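Local coordinates for sugar ABC transporter substrate-binding protein, BlMnBP1 (PDB 6I5R) that binds manno-oligosaccharides such as mannobiose as an extracellular solute-binding protein of a bifidobacterial ABC transporter, probably delivering them for uptake, at residues Y141-A150 / A315-G324; P215-T224 / D381-L392. All blocks are in the same frame, centred on the assembly; numbering follows the deposited sequence.

From the N terminus the chain first enters contact 1 with 141-150, then runs to 215-224 of contact 2, returns to contact 1 at 315-324 and reaches contact 2 again at 381-392. The segments alternate, so the two closures cross. Contact 1 closes a loop of 164 intervening residues by pairing strands 139-155 and 314-325 antiparallel within the mixed sheet, and it carries part of the glycan pocket. Contact 2 closes 156 residues by packing helix 217-224 on the loop that leads into helix 391-399. Their centres lie about 17 Å apart, yet they touch, Thr316 CG2 packing 3.9 Å from Asp381 OD1, which joins sheet to helical periphery.

Contact 1: residues Y141-A150 / A315-G324; sequences YGIANNGVTA and ATIAGDYSYG. With BMA (beta-D-mannopyranose), chain B.
Asn145 and Asp320 meet where both paired strands are interrupted, and their amide and carboxylate planes are only 7° apart. The bond from Asn145 ND2 to Asp320 OD2 (3.1 Å) is almost straight and uses the anti lone pair of that oxygen. OD2 also accepts from mannose O6 at 2.7 Å, while Asp320 OD1 takes O4 of the same sugar, so Asn145 is a second-shell residue whose bond is consistent with holding the sugar-binding carboxylate in this orientation. The amide is itself held: Asn145 OD1 accepts from Asn146 N and, at 3.2 Å, from Tyr321 N, which come from opposite faces of its plane. A chi1 of 56° sets the Asn145 amide between its own N and carbonyl carbon, within range of both donors. Regular antiparallel pairing resumes on each side. Val148 N gives a nearly linear bond to Ala318 O (2.7 Å), and Tyr323 N donates to Ile143 O. Water 1 joins Asn145 O to Tyr323 OH, lying in the plane of the ring at its edge. Helix 331-346 packs on Ile143 and Tyr323, Phe350 of helix 350-353 touches Asn145, and Met102 of strand 100-102 meets Asn145, Tyr321 and Tyr323.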
loop_
_atom_site.group_PDB
_atom_site.type_symbol
_atom_site.label_atom_id
_atom_site.label_comp_id
_atom_site.label_asym_id
_atom_site.label_seq_id
_atom_site.Cartn_x
_atom_site.Cartn_y
_atom_site.Cartn_z
ATOM N N TYR A 141 -6.577 16.005 1.559
ATOM C CA TYR A 141 -7.843 15.321 1.797
ATOM C C TYR A 141 -7.694 13.950 2.456
ATOM O O TYR A 141 -8.707 13.349 2.841
ATOM C CB TYR A 141 -8.597 15.161 0.471
ATOM C CG TYR A 141 -8.991 16.460 -0.146
ATOM C CD1 TYR A 141 -8.169 17.119 -1.064
ATOM C CD2 TYR A 141 -10.213 17.034 0.167
ATOM C CE1 TYR A 141 -8.563 18.303 -1.633
ATOM C CE2 TYR A 141 -10.592 18.213 -0.371
ATOM C CZ TYR A 141 -9.785 18.844 -1.285
ATOM O OH TYR A 141 -10.210 20.050 -1.823
ATOM N N GLY A 142 -6.483 13.440 2.586
ATOM C CA GLY A 142 -6.263 12.184 3.277
ATOM C C GLY A 142 -4.996 12.234 4.102
ATOM O O GLY A 142 -4.023 12.898 3.747
ATOM N N ILE A 143 -5.031 11.528 5.229
ATOM C CA ILE A 143 -3.877 11.332 6.099
ATOM C C ILE A 143 -3.580 9.836 6.152
ATOM O O ILE A 143 -4.478 9.031 6.411
ATOM C CB ILE A 143 -4.136 11.876 7.516
ATOM C CG1 ILE A 143 -4.553 13.355 7.450
ATOM C CG2 ILE A 143 -2.917 11.669 8.408
ATOM C CD1 ILE A 143 -4.656 14.045 8.812
ATOM N N ALA A 144 -2.320 9.467 5.945
ATOM C CA ALA A 144 -1.976 8.057 5.883
ATOM C C ALA A 144 -2.145 7.396 7.244
ATOM O O ALA A 144 -1.915 8.009 8.284
ATOM C CB ALA A 144 -0.536 7.888 5.392
ATOM N N ASN A 145 -2.566 6.123 7.221
ATOM C CA ASN A 145 -2.725 5.372 8.467
ATOM C C ASN A 145 -1.357 5.036 9.067
ATOM O O ASN A 145 -1.186 5.030 10.296
ATOM C CB ASN A 145 -3.563 4.102 8.227
ATOM C CG ASN A 145 -2.991 3.189 7.128
ATOM O OD1 ASN A 145 -1.995 3.498 6.499
ATOM N ND2 ASN A 145 -3.649 2.042 6.911
ATOM N N ASN A 146 -0.384 4.725 8.210
ATOM C CA ASN A 146 1.020 4.633 8.570
ATOM C C ASN A 146 1.839 4.529 7.295
ATOM O O ASN A 146 1.325 4.184 6.228
ATOM C CB ASN A 146 1.319 3.460 9.512
ATOM C CG ASN A 146 0.870 2.104 8.967
ATOM O OD1 ASN A 146 0.180 2.014 7.973
ATOM N ND2 ASN A 146 1.239 1.047 9.669
ATOM N N GLY A 147 3.120 4.877 7.421
ATOM C CA GLY A 147 4.027 4.819 6.292
ATOM C C GLY A 147 4.550 3.404 6.158
ATOM O O GLY A 147 4.985 2.792 7.135
ATOM N N VAL A 148 4.462 2.862 4.951
ATOM C CA VAL A 148 4.889 1.501 4.696
ATOM C C VAL A 148 5.883 1.536 3.552
ATOM O O VAL A 148 5.931 2.481 2.763
ATOM C CB VAL A 148 3.704 0.586 4.350
ATOM C CG1 VAL A 148 2.810 0.366 5.562
ATOM C CG2 VAL A 148 2.902 1.183 3.170
ATOM N N THR A 149 6.701 0.503 3.479
ATOM C CA THR A 149 7.501 0.300 2.289
ATOM C C THR A 149 7.015 -0.961 1.595
ATOM O O THR A 149 6.234 -1.740 2.154
ATOM C CB THR A 149 8.974 0.167 2.628
ATOM O OG1 THR A 149 9.095 -0.786 3.683
ATOM C CG2 THR A 149 9.543 1.523 3.042
ATOM N N ALA A 150 7.430 -1.126 0.344
ATOM C CA ALA A 150 7.093 -2.312 -0.426
ATOM C C ALA A 150 8.379 -3.128 -0.523
ATOM O O ALA A 150 9.427 -2.612 -0.921
ATOM C CB ALA A 150 6.505 -1.945 -1.792
ATOM N N ALA A 315 13.795 1.883 -1.736
ATOM C CA ALA A 315 12.466 1.533 -1.258
ATOM C C ALA A 315 11.695 2.821 -1.006
ATOM O O ALA A 315 12.175 3.714 -0.299
ATOM C CB ALA A 315 12.540 0.675 0.015
ATOM N N THR A 316 10.507 2.918 -1.601
ATOM C CA THR A 316 9.635 4.070 -1.407
ATOM C C THR A 316 8.836 3.898 -0.124
ATOM O O THR A 316 8.293 2.824 0.132
ATOM C CB THR A 316 8.658 4.218 -2.577
ATOM O OG1 THR A 316 9.395 4.466 -3.784
ATOM C CG2 THR A 316 7.657 5.335 -2.306
ATOM N N ILE A 317 8.778 4.937 0.684
ATOM C CA ILE A 317 7.852 4.978 1.809
ATOM C C ILE A 317 6.609 5.715 1.365
ATOM O O ILE A 317 6.696 6.826 0.820
ATOM C CB ILE A 317 8.471 5.654 3.030
ATOM C CG1 ILE A 317 9.616 4.800 3.542
ATOM C CG2 ILE A 317 7.419 5.822 4.069
ATOM C CD1 ILE A 317 10.521 5.596 4.418
ATOM N N ALA A 318 5.459 5.092 1.583
ATOM C CA ALA A 318 4.204 5.647 1.128
ATOM C C ALA A 318 3.134 5.289 2.145
ATOM O O ALA A 318 3.348 4.460 3.038
ATOM C CB ALA A 318 3.853 5.150 -0.281
ATOM N N GLY A 319 2.010 5.991 2.058
ATOM C CA GLY A 319 0.871 5.624 2.851
ATOM C C GLY A 319 0.320 4.292 2.382
ATOM O O GLY A 319 0.300 3.990 1.190
ATOM N N ASP A 320 -0.117 3.486 3.339
ATOM C CA ASP A 320 -0.858 2.272 3.011
ATOM C C ASP A 320 -2.292 2.599 2.604
ATOM O O ASP A 320 -2.695 2.357 1.458
ATOM C CB ASP A 320 -0.827 1.314 4.201
ATOM C CG ASP A 320 -1.766 0.152 4.024
ATOM O OD1 ASP A 320 -1.577 -0.663 3.094
ATOM O OD2 ASP A 320 -2.686 0.032 4.822
ATOM N N TYR A 321 -3.039 3.220 3.511
ATOM C CA TYR A 321 -4.416 3.648 3.304
ATOM C C TYR A 321 -4.618 4.926 4.105
ATOM O O TYR A 321 -4.159 5.019 5.247
ATOM C CB TYR A 321 -5.407 2.594 3.780
ATOM C CG TYR A 321 -6.061 1.769 2.697
ATOM C CD1 TYR A 321 -6.869 2.356 1.732
ATOM C CD2 TYR A 321 -5.908 0.393 2.668
ATOM C CE1 TYR A 321 -7.500 1.610 0.777
ATOM C CE2 TYR A 321 -6.518 -0.364 1.693
ATOM C CZ TYR A 321 -7.333 0.246 0.755
ATOM O OH TYR A 321 -7.963 -0.521 -0.217
ATOM N N SER A 322 -5.275 5.914 3.509
ATOM C CA SER A 322 -5.425 7.204 4.159
ATOM C C SER A 322 -6.850 7.407 4.652
ATOM O O SER A 322 -7.809 7.021 3.981
ATOM C CB SER A 322 -5.056 8.338 3.208
ATOM O OG SER A 322 -3.662 8.328 2.969
ATOM N N TYR A 323 -6.970 8.047 5.815
ATOM C CA TYR A 323 -8.278 8.431 6.331
ATOM C C TYR A 323 -8.860 9.611 5.566
ATOM O O TYR A 323 -8.194 10.641 5.408
ATOM C CB TYR A 323 -8.188 8.838 7.780
ATOM C CG TYR A 323 -7.498 7.903 8.719
ATOM C CD1 TYR A 323 -8.158 6.800 9.232
ATOM C CD2 TYR A 323 -6.195 8.126 9.102
ATOM C CE1 TYR A 323 -7.547 5.959 10.095
ATOM C CE2 TYR A 323 -5.569 7.296 9.985
ATOM C CZ TYR A 323 -6.238 6.206 10.467
ATOM O OH TYR A 323 -5.621 5.390 11.342
ATOM N N GLY A 324 -10.113 9.474 5.127
ATOM C CA GLY A 324 -10.847 10.579 4.551
ATOM C C GLY A 324 -12.200 10.707 5.217
ATOM O O GLY A 324 -12.788 9.723 5.666
HETATM C C1 BMA B . -5.047 -5.765 3.296
HETATM C C2 BMA B . -5.514 -5.129 1.952
HETATM C C3 BMA B . -4.374 -4.339 1.388
HETATM C C4 BMA B . -3.745 -3.430 2.439
HETATM C C5 BMA B . -3.330 -4.228 3.676
HETATM C C6 BMA B . -2.773 -3.332 4.765
HETATM O O2 BMA B . -6.539 -4.161 2.170
HETATM O O3 BMA B . -4.758 -3.543 0.262
HETATM O O4 BMA B . -2.599 -2.851 1.872
HETATM O O5 BMA B . -4.507 -4.871 4.194
HETATM O O6 BMA B . -3.786 -2.430 5.243
HETATM O O HOH W 1 -3.011 5.880 11.971
HETATM O O HOH W 2 8.132 0.956 -1.435
#

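Contact 2: residues P215-T224 / D381-L392; sequences PKFMNQVLPT and DAPAKEGQEDLL. With ZN (zinc ion), chain J.
With chi1 of -67° Gln220 places CG opposite its carbonyl carbon, and the extended chain beyond carries the amide across to the 383-385 backbone; Lys385, bent at chi4 (-43°), turns its ammonium back to meet it. The two side chains cross at about a right angle. Gln220 NE2 donates to Pro383 O (2.9 Å), which lies in the amide plane, and the donor in turn lies in the carbonyl plane. Gln220 OE1 receives Lys385 NZ at 2.7 Å from above its plane, so both ends of the amide are engaged and its rotation is fixed. A leucine here would probably leave Pro383 O and the Lys385 ammonium without these partners and let the lysine chain swing. One residue earlier, Asn219 ND2 bonds to Ala382 O (3.0 Å), which is in its amide plane, and Ala382 N returns a bond to Pro215 O. Water 3 reinforces this corner, donating to both Pro215 O and Ala382 O and accepting from Asn219 N.

Further along, the packing is mostly apolar. Leu392 enters as a knob among Met218, Asn219, Leu222 and Pro223, its CD1 3.7 Å from Leu222 CD2, while Leu391 CG lies 3.8 Å from Pro223 CB. Met218 O is buried here without a polar partner in the model. Just before these leucines, Asp390 binds zinc through both carboxylate oxygens, alongside Asp107, Ser109 and Asn394. Helix 425-443 packs against the leucines, Trp436 touching Leu392 and Asn443 touching Leu391, and strand 135-136 meets Glu389 and Asp390.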
loop_
_atom_site.group_PDB
_atom_site.type_symbol
_atom_site.label_atom_id
_atom_site.label_comp_id
_atom_site.label_asym_id
_atom_site.label_seq_id
_atom_site.Cartn_x
_atom_site.Cartn_y
_atom_site.Cartn_z
ATOM N N PRO A 215 12.648 9.418 -7.326
ATOM C CA PRO A 215 11.422 9.827 -6.620
ATOM C C PRO A 215 10.413 10.534 -7.498
ATOM O O PRO A 215 9.247 10.645 -7.118
ATOM C CB PRO A 215 11.946 10.764 -5.525
ATOM C CG PRO A 215 13.376 10.332 -5.321
ATOM C CD PRO A 215 13.854 9.994 -6.703
ATOM N N LYS A 216 10.829 11.045 -8.634
ATOM C CA LYS A 216 9.927 11.695 -9.569
ATOM C C LYS A 216 9.297 10.720 -10.562
ATOM O O LYS A 216 8.498 11.147 -11.402
ATOM C CB LYS A 216 10.671 12.775 -10.365
ATOM C CG LYS A 216 11.172 13.940 -9.531
ATOM C CD LYS A 216 11.796 15.059 -10.345
ATOM C CE LYS A 216 12.202 16.210 -9.427
ATOM N NZ LYS A 216 12.788 17.331 -10.233
ATOM N N PHE A 217 9.641 9.428 -10.510
ATOM C CA PHE A 217 9.184 8.528 -11.559
ATOM C C PHE A 217 7.664 8.397 -11.565
ATOM O O PHE A 217 7.027 8.479 -12.616
ATOM C CB PHE A 217 9.791 7.141 -11.399
ATOM C CG PHE A 217 9.527 6.261 -12.585
ATOM C CD1 PHE A 217 10.339 6.348 -13.708
ATOM C CD2 PHE A 217 8.433 5.422 -12.617
ATOM C CE1 PHE A 217 10.084 5.585 -14.816
ATOM C CE2 PHE A 217 8.176 4.643 -13.742
ATOM C CZ PHE A 217 9.007 4.729 -14.833
ATOM N N MET A 218 7.075 8.178 -10.391
ATOM C CA MET A 218 5.648 7.878 -10.322
ATOM C C MET A 218 4.795 9.026 -10.843
ATOM O O MET A 218 3.899 8.815 -11.660
ATOM C CB MET A 218 5.236 7.568 -8.881
ATOM C CG MET A 218 3.765 7.293 -8.768
ATOM S SD MET A 218 3.378 5.661 -9.452
ATOM C CE MET A 218 3.730 4.652 -8.033
ATOM N N ASN A 219 5.002 10.233 -10.322
ATOM C CA ASN A 219 4.100 11.342 -10.617
ATOM C C ASN A 219 4.561 12.208 -11.776
ATOM O O ASN A 219 3.757 12.968 -12.315
ATOM C CB ASN A 219 3.909 12.212 -9.365
ATOM C CG ASN A 219 3.139 11.480 -8.280
ATOM O OD1 ASN A 219 2.164 10.801 -8.588
ATOM N ND2 ASN A 219 3.567 11.613 -7.015
ATOM N N GLN A 220 5.821 12.107 -12.194
ATOM C CA GLN A 220 6.295 12.928 -13.298
ATOM C C GLN A 220 6.658 12.092 -14.523
ATOM O O GLN A 220 6.128 12.327 -15.614
ATOM C CB GLN A 220 7.500 13.784 -12.875
ATOM C CG GLN A 220 7.150 14.846 -11.851
ATOM C CD GLN A 220 8.302 15.795 -11.534
ATOM O OE1 GLN A 220 9.197 16.028 -12.356
ATOM N NE2 GLN A 220 8.275 16.356 -10.350
ATOM N N VAL A 221 7.550 11.113 -14.379
ATOM C CA VAL A 221 8.072 10.408 -15.550
ATOM C C VAL A 221 7.017 9.481 -16.146
ATOM O O VAL A 221 6.743 9.508 -17.353
ATOM C CB VAL A 221 9.343 9.619 -15.179
ATOM C CG1 VAL A 221 9.847 8.816 -16.403
ATOM C CG2 VAL A 221 10.417 10.550 -14.637
ATOM N N LEU A 222 6.457 8.611 -15.317
ATOM C CA LEU A 222 5.502 7.610 -15.786
ATOM C C LEU A 222 4.384 8.185 -16.637
ATOM O O LEU A 222 4.178 7.681 -17.755
ATOM C CB LEU A 222 4.937 6.854 -14.573
ATOM C CG LEU A 222 3.896 5.752 -14.798
ATOM C CD1 LEU A 222 4.452 4.629 -15.593
ATOM C CD2 LEU A 222 3.396 5.216 -13.433
ATOM N N PRO A 223 3.641 9.209 -16.202
ATOM C CA PRO A 223 2.529 9.711 -17.014
ATOM C C PRO A 223 2.952 10.600 -18.171
ATOM O O PRO A 223 2.088 10.999 -18.953
ATOM C CB PRO A 223 1.672 10.488 -15.992
ATOM C CG PRO A 223 2.668 10.977 -14.989
ATOM C CD PRO A 223 3.662 9.835 -14.865
ATOM N N THR A 224 4.244 10.894 -18.325
ATOM C CA THR A 224 4.715 11.609 -19.499
ATOM C C THR A 224 5.528 10.730 -20.434
ATOM O O THR A 224 6.028 11.246 -21.439
ATOM C CB THR A 224 5.548 12.831 -19.104
ATOM O OG1 THR A 224 6.692 12.410 -18.356
ATOM C CG2 THR A 224 4.748 13.810 -18.258
ATOM N N ASP A 381 7.733 9.503 -2.979
ATOM C CA ASP A 381 7.360 10.000 -4.293
ATOM C C ASP A 381 7.282 11.526 -4.271
ATOM O O ASP A 381 6.529 12.112 -3.489
ATOM C CB ASP A 381 6.021 9.402 -4.729
ATOM C CG ASP A 381 6.129 7.984 -5.202
ATOM O OD1 ASP A 381 7.249 7.522 -5.491
ATOM O OD2 ASP A 381 5.069 7.337 -5.342
ATOM N N ALA A 382 8.031 12.164 -5.154
ATOM C CA ALA A 382 7.933 13.598 -5.338
ATOM C C ALA A 382 6.595 13.980 -5.984
ATOM O O ALA A 382 6.033 13.225 -6.780
ATOM C CB ALA A 382 9.091 14.055 -6.209
ATOM N N PRO A 383 6.062 15.148 -5.657
ATOM C CA PRO A 383 4.859 15.617 -6.352
ATOM C C PRO A 383 5.195 15.934 -7.794
ATOM O O PRO A 383 6.351 16.145 -8.160
ATOM C CB PRO A 383 4.459 16.872 -5.580
ATOM C CG PRO A 383 5.745 17.369 -4.991
ATOM C CD PRO A 383 6.605 16.156 -4.732
ATOM N N ALA A 384 4.166 15.924 -8.628
ATOM C CA ALA A 384 4.341 16.338 -10.007
ATOM C C ALA A 384 4.705 17.819 -10.034
ATOM O O ALA A 384 4.576 18.525 -9.035
ATOM C CB ALA A 384 3.065 16.085 -10.812
ATOM N N LYS A 385 5.176 18.284 -11.192
ATOM C CA LYS A 385 5.362 19.709 -11.368
ATOM C C LYS A 385 4.022 20.438 -11.217
ATOM O O LYS A 385 2.934 19.849 -11.326
ATOM C CB LYS A 385 5.979 20.014 -12.725
ATOM C CG LYS A 385 7.240 19.227 -12.931
ATOM C CD LYS A 385 7.669 19.280 -14.343
ATOM C CE LYS A 385 8.860 18.329 -14.594
ATOM N NZ LYS A 385 9.972 18.301 -13.550
ATOM N N GLU A 386 4.110 21.741 -10.955
ATOM C CA GLU A 386 2.918 22.531 -10.731
ATOM C C GLU A 386 2.000 22.450 -11.948
ATOM O O GLU A 386 2.426 22.661 -13.086
ATOM C CB GLU A 386 3.277 23.979 -10.430
ATOM C CG GLU A 386 2.067 24.823 -10.033
ATOM C CD GLU A 386 1.253 24.167 -8.953
ATOM O OE1 GLU A 386 1.801 23.961 -7.872
ATOM O OE2 GLU A 386 0.097 23.820 -9.229
ATOM N N GLY A 387 0.747 22.112 -11.702
ATOM C CA GLY A 387 -0.211 21.967 -12.765
ATOM C C GLY A 387 -0.376 20.562 -13.286
ATOM O O GLY A 387 -1.263 20.336 -14.110
ATOM N N GLN A 388 0.479 19.629 -12.860
ATOM C CA GLN A 388 0.447 18.248 -13.326
ATOM C C GLN A 388 -0.035 17.291 -12.244
ATOM O O GLN A 388 0.097 16.080 -12.399
ATOM C CB GLN A 388 1.833 17.814 -13.821
ATOM C CG GLN A 388 2.186 18.289 -15.223
ATOM C CD GLN A 388 3.411 17.554 -15.824
ATOM O OE1 GLN A 388 3.420 17.158 -17.008
ATOM N NE2 GLN A 388 4.454 17.391 -15.018
ATOM N N GLU A 389 -0.633 17.806 -11.169
ATOM C CA GLU A 389 -0.971 16.949 -10.036
ATOM C C GLU A 389 -1.895 15.818 -10.460
ATOM O O GLU A 389 -1.830 14.717 -9.905
ATOM C CB GLU A 389 -1.615 17.800 -8.949
ATOM C CG GLU A 389 -1.570 17.227 -7.540
ATOM C CD GLU A 389 -2.042 18.242 -6.483
ATOM O OE1 GLU A 389 -2.622 19.265 -6.861
ATOM O OE2 GLU A 389 -1.833 18.012 -5.276
ATOM N N ASP A 390 -2.727 16.073 -11.457
ATOM C CA ASP A 390 -3.788 15.184 -11.901
ATOM C C ASP A 390 -3.370 14.317 -13.077
ATOM O O ASP A 390 -4.159 13.483 -13.541
ATOM C CB ASP A 390 -5.011 16.031 -12.288
ATOM C CG ASP A 390 -6.263 15.201 -12.440
ATOM O OD1 ASP A 390 -6.360 14.151 -11.775
ATOM O OD2 ASP A 390 -7.162 15.581 -13.220
ATOM N N LEU A 391 -2.144 14.491 -13.570
ATOM C CA LEU A 391 -1.767 13.860 -14.822
ATOM C C LEU A 391 -1.715 12.337 -14.686
ATOM O O LEU A 391 -2.211 11.617 -15.558
ATOM C CB LEU A 391 -0.415 14.407 -15.284
ATOM C CG LEU A 391 -0.001 13.820 -16.621
ATOM C CD1 LEU A 391 -0.930 14.314 -17.720
ATOM C CD2 LEU A 391 1.437 14.160 -16.938
ATOM N N LEU A 392 -1.143 11.832 -13.601
ATOM C CA LEU A 392 -1.071 10.379 -13.440
ATOM C C LEU A 392 -2.469 9.780 -13.337
ATOM O O LEU A 392 -2.762 8.754 -13.955
ATOM C CB LEU A 392 -0.238 9.989 -12.219
ATOM C CG LEU A 392 -0.205 8.470 -11.952
ATOM C CD1 LEU A 392 0.611 7.685 -12.985
ATOM C CD2 LEU A 392 0.307 8.260 -10.529
HETATM ZN ZN ZN J . -8.345 13.912 -12.698
HETATM O O HOH W 3 6.768 10.925 -8.064
HETATM O O HOH W 4 8.764 7.497 -7.982
HETATM O O HOH W 5 0.938 13.358 -11.843
HETATM O O HOH W 6 0.427 12.753 -9.174
HETATM O O HOH W 7 -8.963 14.649 -14.601
#